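Local structure of GDNF family receptor alpha-3 (Homo sapiens, 2GH0) at residues I85-A90 with T151-S156; S161-C166 with M180-F185. The protein binds the neurotrophic factor artemin, which supports sensory and sympathetic peripheral neurons, and so brings about activation of the RET receptor. All blocks are in the same frame, centred on the assembly; numbering follows the deposited sequence.

Overall arrangement
Both contacts are buried and share the small antiparallel sheet of this mostly helical chain, in which strand 152-154 pairs with strand 162-164. Interaction 1, nearer the chain centre, sets strand 152-154 against the turn and short helix at 85-90, joining residues of the two GDNF/GAS1 domain regions; interaction 2 lies within the second of them and packs strand 162-164 on helix 175-186. Their centres are about 12 Å apart, and probable backbone hydrogen bonds N153 N to A163 O and V155 N to S161 O, both 3.0 Å, connect them. Aliphatic groups and an amide dominate interaction 1, a leucine on a phenylalanine face interaction 2. Each has a bridging water and reaches the N-linked glycan.

Interaction 1 of 2, residues I85-A90 with T151-S156; sequences IAPNCA and TPNFVS. With NAG (2-acetamido-2-deoxy-beta-D-glucopyranose), chain E.
A first torsion of 61° holds CG1 of I85 between its own backbone N and carbonyl carbon, and an extended second torsion carries CD1 on to meet T151 and N153. T151 answers with CG2, set opposite its backbone N, and the two methyls approach tip to tip, I85 CD1 to T151 CG2 3.6 Å. I85 CD1 also lies 3.6 Å from P152 O. Beside it, N153 has CG anti to the backbone N (chi1 -168°), and its side chain slides past that of I85 in the opposite direction, with N153 OD1 3.7 Å from I85 CG1. At the amide's other end, N153 ND2 rests against the proline ring, 3.7 Å from P87 CG, the two side chains crossing at about a right angle.

P87 begins the short helix 87-90, with A86 at the N-cap; A86 O receives both C89 N and A90 N. L50 of helix 43-56 and I146 also pack on I85, while T151 OG1 is bonded to T148 O and G147 N.

A water bridges the segments, accepting from I85 N at 3.0 Å and donating to N153 OD1 at 2.8 Å. Since N153 ND2 donates to R82 O, both ends of this buried amide are satisfied, which should fix its flip. Residues of the two GDNF/GAS1 domain regions carried by this piece of the receptor thus meet through aliphatic packing and one amide tied by polar bonds.

Interaction 2 of 2, residues S161-C166 with M180-F185; sequences SVALSC and MLEGFF. With NAG (2-acetamido-2-deoxy-beta-D-glucopyranose), chain E.
L164 lies over one face of the F185 ring, its CG 3.7 Å from the ring centroid and only 14° off the normal, a CH-pi contact. The two methyls fork to either side of CG at the same height over the ring: L164 CD1 stands 3.7 Å from F185 CE1, and CD2 lies above F185 CZ and CE2. Only the branch carbon and its methyls lie flat on the aromatic face, with CB rising away from it. L181 O sits at the ring edge, in its plane, and F118 stacks with the same ring, while P152 also touches F185.

Further back along strand 162-164, V162 CG2 approaches F185 O at 3.5 Å. A163 CA packs against F185 CB at 4.4 Å, and A163 CB is 4.0 Å from E182 OE2. The glutamate chain bends at its second torsion (-84°), bringing OE2 to this side, whereas OE1 is bonded to S186 OG. The short strand and helix segments run nearly antiparallel, at 147°, with their axes 7.3 Å apart.

One water joins strand to helix: it accepts from L164 N and donates to E182 O at 3.0 Å, with a weak bond to E182 OE2. At one end S161 OG accepts a hydrogen bond from N2 of the glycan; at the other, the C166-C98 disulfide ties the segment to helix 98-106. The strand is therefore held to helix 175-186 largely by packing of L164 on F185, with the water that links L164 N to E182 O supplying the polar part.

Interaction 1 of 2, residues I85-A90 with T151-S156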
ATOM      1  N   ILE C  85      37.608  -7.556  13.199  1.00 32.61           N
ATOM      2  CA  ILE C  85      36.961  -8.854  13.426  1.00 35.13           C
ATOM      3  C   ILE C  85      36.053  -8.880  14.658  1.00 34.85           C
ATOM      4  O   ILE C  85      35.648  -9.954  15.119  1.00 35.84           O
ATOM      5  CB  ILE C  85      37.997 -10.079  13.501  1.00 35.82           C
ATOM      6  CG1 ILE C  85      39.045  -9.984  14.654  1.00 43.17           C
ATOM      7  CG2 ILE C  85      38.697 -10.314  12.142  1.00 40.97           C
ATOM      8  CD1 ILE C  85      39.833 -11.200  14.828  1.00 46.92           C
ATOM      9  N   ALA C  86      35.750  -7.703  15.211  1.00 35.05           N
ATOM     10  CA  ALA C  86      34.883  -7.598  16.418  1.00 34.35           C
ATOM     11  C   ALA C  86      35.414  -8.476  17.600  1.00 35.17           C
ATOM     12  O   ALA C  86      34.694  -9.362  18.075  1.00 34.36           O
ATOM     13  CB  ALA C  86      33.427  -7.991  16.061  1.00 33.74           C
ATOM     14  N   PRO C  87      36.647  -8.214  18.094  1.00 35.09           N
ATOM     15  CA  PRO C  87      37.262  -9.098  19.136  1.00 35.82           C
ATOM     16  C   PRO C  87      36.478  -9.088  20.483  1.00 36.49           C
ATOM     17  O   PRO C  87      36.431 -10.112  21.236  1.00 36.66           O
ATOM     18  CB  PRO C  87      38.711  -8.537  19.287  1.00 35.02           C
ATOM     19  CG  PRO C  87      38.610  -7.053  18.809  1.00 34.72           C
ATOM     20  CD  PRO C  87      37.528  -7.084  17.718  1.00 35.07           C
ATOM     21  N   ASN C  88      35.828  -7.958  20.784  1.00 37.25           N
ATOM     22  CA  ASN C  88      34.998  -7.871  22.016  1.00 39.38           C
ATOM     23  C   ASN C  88      33.837  -8.855  21.988  1.00 39.09           C
ATOM     24  O   ASN C  88      33.277  -9.178  23.014  1.00 39.37           O
ATOM     25  CB  ASN C  88      34.494  -6.440  22.226  1.00 40.16           C
ATOM     26  CG  ASN C  88      35.635  -5.476  22.601  1.00 44.41           C
ATOM     27  OD1 ASN C  88      36.565  -5.858  23.308  1.00 51.84           O
ATOM     28  ND2 ASN C  88      35.558  -4.237  22.135  1.00 46.65           N
ATOM     29  N   CYS C  89      33.466  -9.303  20.789  1.00 39.31           N
ATOM     30  CA  CYS C  89      32.510 -10.359  20.664  1.00 38.59           C
ATOM     31  C   CYS C  89      33.141 -11.718  20.442  1.00 38.48           C
ATOM     32  O   CYS C  89      32.685 -12.694  21.048  1.00 37.76           O
ATOM     33  CB  CYS C  89      31.524 -10.108  19.521  1.00 40.07           C
ATOM     34  SG  CYS C  89      30.403 -11.538  19.355  1.00 42.24           S
ATOM     35  N   ALA C  90      34.110 -11.789  19.527  1.00 36.38           N
ATOM     36  CA  ALA C  90      34.676 -13.049  19.032  1.00 37.32           C
ATOM     37  C   ALA C  90      35.535 -13.741  20.098  1.00 38.43           C
ATOM     38  O   ALA C  90      35.647 -14.954  20.101  1.00 39.33           O
ATOM     39  CB  ALA C  90      35.533 -12.798  17.793  1.00 37.28           C
ATOM     40  N   THR C 151      41.618 -17.845  17.519  1.00 33.02           N
ATOM     41  CA  THR C 151      41.514 -16.649  16.632  1.00 32.99           C
ATOM     42  C   THR C 151      42.627 -15.693  16.974  1.00 33.17           C
ATOM     43  O   THR C 151      42.726 -15.269  18.152  1.00 33.56           O
ATOM     44  CB  THR C 151      40.099 -15.941  16.775  1.00 32.89           C
ATOM     45  OG1 THR C 151      39.125 -16.791  16.183  1.00 33.46           O
ATOM     46  CG2 THR C 151      40.058 -14.555  16.096  1.00 31.04           C
ATOM     47  N   PRO C 152      43.494 -15.368  15.993  1.00 33.69           N
ATOM     48  CA  PRO C 152      44.533 -14.367  16.202  1.00 32.86           C
ATOM     49  C   PRO C 152      44.055 -12.928  15.927  1.00 33.97           C
ATOM     50  O   PRO C 152      43.040 -12.706  15.164  1.00 33.31           O
ATOM     51  CB  PRO C 152      45.581 -14.769  15.149  1.00 34.19           C
ATOM     52  CG  PRO C 152      44.822 -15.283  14.014  1.00 34.03           C
ATOM     53  CD  PRO C 152      43.569 -15.924  14.616  1.00 33.70           C
ATOM     54  N   ASN C 153      44.737 -11.929  16.485  1.00 33.00           N
ATOM     55  CA  ASN C 153      44.318 -10.554  16.123  1.00 32.95           C
ATOM     56  C   ASN C 153      45.425  -9.556  16.439  1.00 32.72           C
ATOM     57  O   ASN C 153      46.306  -9.856  17.217  1.00 31.72           O
ATOM     58  CB  ASN C 153      43.071 -10.146  16.942  1.00 32.87           C
ATOM     59  CG  ASN C 153      42.403  -8.845  16.411  1.00 34.79           C
ATOM     60  OD1 ASN C 153      42.395  -8.604  15.200  1.00 37.42           O
ATOM     61  ND2 ASN C 153      41.865  -7.997  17.347  1.00 33.84           N
ATOM     62  N   PHE C 154      45.351  -8.359  15.865  1.00 30.97           N
ATOM     63  CA  PHE C 154      46.301  -7.286  16.207  1.00 31.22           C
ATOM     64  C   PHE C 154      46.158  -6.938  17.693  1.00 31.78           C
ATOM     65  O   PHE C 154      45.069  -6.876  18.224  1.00 31.99           O
ATOM     66  CB  PHE C 154      46.042  -6.030  15.358  1.00 31.92           C
ATOM     67  CG  PHE C 154      46.294  -6.295  13.893  1.00 32.04           C
ATOM     68  CD1 PHE C 154      45.263  -6.663  13.050  1.00 35.54           C
ATOM     69  CD2 PHE C 154      47.607  -6.291  13.414  1.00 30.46           C
ATOM     70  CE1 PHE C 154      45.514  -6.963  11.717  1.00 33.03           C
ATOM     71  CE2 PHE C 154      47.888  -6.589  12.094  1.00 36.94           C
ATOM     72  CZ  PHE C 154      46.824  -6.887  11.211  1.00 36.38           C
ATOM     73  N   VAL C 155      47.263  -6.611  18.337  1.00 32.80           N
ATOM     74  CA  VAL C 155      47.224  -6.398  19.774  1.00 32.66           C
ATOM     75  C   VAL C 155      47.220  -4.904  20.079  1.00 33.01           C
ATOM     76  O   VAL C 155      46.860  -4.494  21.208  1.00 33.00           O
ATOM     77  CB  VAL C 155      48.442  -7.077  20.462  1.00 33.43           C
ATOM     78  CG1 VAL C 155      48.485  -8.577  20.120  1.00 38.26           C
ATOM     79  CG2 VAL C 155      49.702  -6.428  20.054  1.00 33.64           C
ATOM     80  N   SER C 156      47.622  -4.096  19.109  1.00 30.40           N
ATOM     81  CA  SER C 156      47.846  -2.679  19.352  1.00 33.20           C
ATOM     82  C   SER C 156      47.210  -1.769  18.328  1.00 33.06           C
ATOM     83  O   SER C 156      47.016  -2.187  17.176  1.00 33.55           O
ATOM     84  CB  SER C 156      49.386  -2.386  19.381  1.00 32.85           C
ATOM     85  OG  SER C 156      49.657  -1.005  19.503  1.00 32.59           O
TER
HETATM   86  C1  NAG E   1      52.896  -3.385  20.041  1.00 32.33           C
HETATM   87  C2  NAG E   1      54.237  -3.859  20.675  1.00 31.11           C
HETATM   88  C3  NAG E   1      53.956  -4.614  21.957  1.00 30.01           C
HETATM   89  C4  NAG E   1      53.067  -3.867  22.940  1.00 30.06           C
HETATM   90  C5  NAG E   1      51.856  -3.415  22.131  1.00 32.00           C
HETATM   91  C6  NAG E   1      50.753  -2.593  22.811  1.00 35.23           C
HETATM   92  C7  NAG E   1      56.216  -4.598  19.365  1.00 35.60           C
HETATM   93  C8  NAG E   1      56.776  -5.778  18.629  1.00 37.25           C
HETATM   94  N2  NAG E   1      54.951  -4.787  19.765  1.00 35.49           N
HETATM   95  O3  NAG E   1      55.192  -4.957  22.488  1.00 30.45           O
HETATM   96  O4  NAG E   1      52.632  -4.922  23.774  1.00 33.02           O
HETATM   97  O5  NAG E   1      52.289  -2.608  21.064  1.00 30.52           O
HETATM   98  O6  NAG E   1      51.462  -1.636  23.467  1.00 41.75           O
HETATM   99  O7  NAG E   1      56.897  -3.599  19.639  1.00 33.73           O
HETATM  100  O   HOH W   1      40.566  -7.177  13.696  1.00 26.23           O

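Interaction 2 of 2, residues S161-C166 with M180-F185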
ATOM      1  N   SER C 161      51.820  -5.841  15.522  1.00 33.62           N
ATOM      2  CA  SER C 161      51.981  -7.116  16.232  1.00 33.62           C
ATOM      3  C   SER C 161      50.645  -7.838  16.348  1.00 33.05           C
ATOM      4  O   SER C 161      49.631  -7.188  16.521  1.00 30.87           O
ATOM      5  CB  SER C 161      52.611  -6.996  17.654  1.00 33.94           C
ATOM      6  OG  SER C 161      53.864  -6.385  17.505  1.00 39.81           O
ATOM      7  N   VAL C 162      50.677  -9.173  16.250  1.00 31.88           N
ATOM      8  CA  VAL C 162      49.453  -9.998  16.359  1.00 32.77           C
ATOM      9  C   VAL C 162      49.700 -11.070  17.448  1.00 33.59           C
ATOM     10  O   VAL C 162      50.870 -11.331  17.797  1.00 33.11           O
ATOM     11  CB  VAL C 162      49.074 -10.674  15.006  1.00 33.16           C
ATOM     12  CG1 VAL C 162      48.698  -9.612  14.022  1.00 31.10           C
ATOM     13  CG2 VAL C 162      50.209 -11.617  14.490  1.00 34.23           C
ATOM     14  N   ALA C 163      48.613 -11.646  17.985  1.00 32.76           N
ATOM     15  CA  ALA C 163      48.741 -12.661  19.049  1.00 33.34           C
ATOM     16  C   ALA C 163      47.431 -13.413  19.179  1.00 33.98           C
ATOM     17  O   ALA C 163      46.379 -12.947  18.775  1.00 33.28           O
ATOM     18  CB  ALA C 163      49.059 -12.019  20.392  1.00 34.06           C
ATOM     19  N   LEU C 164      47.516 -14.596  19.766  1.00 35.26           N
ATOM     20  CA  LEU C 164      46.325 -15.305  20.207  1.00 37.30           C
ATOM     21  C   LEU C 164      45.874 -14.606  21.475  1.00 38.13           C
ATOM     22  O   LEU C 164      46.673 -13.919  22.099  1.00 38.29           O
ATOM     23  CB  LEU C 164      46.713 -16.739  20.571  1.00 37.09           C
ATOM     24  CG  LEU C 164      47.126 -17.737  19.517  1.00 37.81           C
ATOM     25  CD1 LEU C 164      47.392 -19.096  20.220  1.00 40.04           C
ATOM     26  CD2 LEU C 164      45.929 -17.851  18.626  1.00 41.64           C
ATOM     27  N   SER C 165      44.618 -14.817  21.884  1.00 39.15           N
ATOM     28  CA  SER C 165      44.096 -14.242  23.095  1.00 41.00           C
ATOM     29  C   SER C 165      44.216 -15.255  24.239  1.00 40.97           C
ATOM     30  O   SER C 165      43.243 -15.855  24.672  1.00 40.04           O
ATOM     31  CB  SER C 165      42.621 -13.879  22.921  1.00 43.18           C
ATOM     32  OG  SER C 165      41.841 -15.086  22.988  1.00 49.79           O
ATOM     33  N   CYS C 166      45.432 -15.388  24.722  1.00 39.08           N
ATOM     34  CA  CYS C 166      45.795 -16.365  25.716  1.00 39.49           C
ATOM     35  C   CYS C 166      46.990 -15.849  26.457  1.00 39.03           C
ATOM     36  O   CYS C 166      47.594 -14.847  26.069  1.00 39.43           O
ATOM     37  CB  CYS C 166      46.059 -17.738  25.086  1.00 38.99           C
ATOM     38  SG  CYS C 166      47.456 -17.906  23.962  1.00 43.78           S
ATOM     39  N   MET C 180      56.387 -21.384  23.227  1.00 32.02           N
ATOM     40  CA  MET C 180      56.560 -21.866  21.847  1.00 32.50           C
ATOM     41  C   MET C 180      55.293 -21.715  21.013  1.00 31.53           C
ATOM     42  O   MET C 180      55.337 -21.202  19.919  1.00 30.96           O
ATOM     43  CB  MET C 180      56.988 -23.329  21.921  1.00 33.90           C
ATOM     44  CG  MET C 180      56.840 -24.052  20.599  1.00 40.96           C
ATOM     45  SD  MET C 180      58.043 -23.535  19.390  1.00 53.09           S
ATOM     46  CE  MET C 180      59.376 -24.327  20.145  1.00 39.20           C
ATOM     47  N   LEU C 181      54.157 -22.130  21.559  1.00 30.37           N
ATOM     48  CA  LEU C 181      52.856 -21.993  20.849  1.00 29.97           C
ATOM     49  C   LEU C 181      52.510 -20.543  20.680  1.00 29.66           C
ATOM     50  O   LEU C 181      52.214 -20.084  19.581  1.00 33.39           O
ATOM     51  CB  LEU C 181      51.762 -22.741  21.654  1.00 30.66           C
ATOM     52  CG  LEU C 181      50.298 -22.631  21.173  1.00 31.01           C
ATOM     53  CD1 LEU C 181      50.158 -23.094  19.730  1.00 34.29           C
ATOM     54  CD2 LEU C 181      49.466 -23.453  22.115  1.00 30.63           C
ATOM     55  N   GLU C 182      52.534 -19.787  21.766  1.00 30.33           N
ATOM     56  CA  GLU C 182      52.233 -18.342  21.733  1.00 32.42           C
ATOM     57  C   GLU C 182      53.128 -17.608  20.707  1.00 30.87           C
ATOM     58  O   GLU C 182      52.659 -16.750  19.908  1.00 33.86           O
ATOM     59  CB  GLU C 182      52.481 -17.760  23.142  1.00 33.44           C
ATOM     60  CG  GLU C 182      51.678 -16.474  23.320  1.00 40.06           C
ATOM     61  CD  GLU C 182      52.378 -15.192  22.757  1.00 44.14           C
ATOM     62  OE1 GLU C 182      53.633 -15.173  22.638  1.00 43.08           O
ATOM     63  OE2 GLU C 182      51.649 -14.183  22.538  1.00 43.65           O
ATOM     64  N   GLY C 183      54.431 -17.881  20.821  1.00 31.55           N
ATOM     65  CA  GLY C 183      55.446 -17.260  19.974  1.00 31.47           C
ATOM     66  C   GLY C 183      55.253 -17.480  18.484  1.00 33.94           C
ATOM     67  O   GLY C 183      55.624 -16.671  17.682  1.00 33.09           O
ATOM     68  N   PHE C 184      54.719 -18.633  18.107  1.00 35.41           N
ATOM     69  CA  PHE C 184      54.431 -18.963  16.702  1.00 37.51           C
ATOM     70  C   PHE C 184      53.494 -17.939  16.053  1.00 38.56           C
ATOM     71  O   PHE C 184      53.545 -17.728  14.842  1.00 39.03           O
ATOM     72  CB  PHE C 184      53.867 -20.413  16.597  1.00 38.02           C
ATOM     73  CG  PHE C 184      54.062 -21.024  15.258  1.00 39.99           C
ATOM     74  CD1 PHE C 184      55.276 -21.557  14.890  1.00 46.36           C
ATOM     75  CD2 PHE C 184      53.034 -21.013  14.324  1.00 45.35           C
ATOM     76  CE1 PHE C 184      55.462 -22.119  13.616  1.00 45.91           C
ATOM     77  CE2 PHE C 184      53.216 -21.563  12.996  1.00 42.95           C
ATOM     78  CZ  PHE C 184      54.434 -22.107  12.672  1.00 42.70           C
ATOM     79  N   PHE C 185      52.732 -17.210  16.873  1.00 38.53           N
ATOM     80  CA  PHE C 185      51.886 -16.121  16.402  1.00 39.62           C
ATOM     81  C   PHE C 185      52.508 -14.787  16.731  1.00 39.84           C
ATOM     82  O   PHE C 185      52.535 -13.890  15.888  1.00 43.46           O
ATOM     83  CB  PHE C 185      50.520 -16.159  17.136  1.00 39.65           C
ATOM     84  CG  PHE C 185      49.654 -17.306  16.734  1.00 41.52           C
ATOM     85  CD1 PHE C 185      49.841 -18.562  17.303  1.00 36.63           C
ATOM     86  CD2 PHE C 185      48.670 -17.126  15.754  1.00 43.64           C
ATOM     87  CE1 PHE C 185      49.079 -19.653  16.946  1.00 41.78           C
ATOM     88  CE2 PHE C 185      47.878 -18.196  15.392  1.00 45.46           C
ATOM     89  CZ  PHE C 185      48.065 -19.455  15.982  1.00 42.50           C
TER
HETATM   90  C1  NAG E   1      52.896  -3.385  20.041  1.00 32.33           C
HETATM   91  C2  NAG E   1      54.237  -3.859  20.675  1.00 31.11           C
HETATM   92  C3  NAG E   1      53.956  -4.614  21.957  1.00 30.01           C
HETATM   93  C4  NAG E   1      53.067  -3.867  22.940  1.00 30.06           C
HETATM   94  C5  NAG E   1      51.856  -3.415  22.131  1.00 32.00           C
HETATM   95  C6  NAG E   1      50.753  -2.593  22.811  1.00 35.23           C
HETATM   96  C7  NAG E   1      56.216  -4.598  19.365  1.00 35.60           C
HETATM   97  C8  NAG E   1      56.776  -5.778  18.629  1.00 37.25           C
HETATM   98  N2  NAG E   1      54.951  -4.787  19.765  1.00 35.49           N
HETATM   99  O3  NAG E   1      55.192  -4.957  22.488  1.00 30.45           O
HETATM  100  O4  NAG E   1      52.632  -4.922  23.774  1.00 33.02           O
HETATM  101  O5  NAG E   1      52.289  -2.608  21.064  1.00 30.52           O
HETATM  102  O6  NAG E   1      51.462  -1.636  23.467  1.00 41.75           O
HETATM  103  O7  NAG E   1      56.897  -3.599  19.639  1.00 33.73           O
HETATM  104  O   HOH W   2      50.147 -15.296  20.636  1.00 24.29           O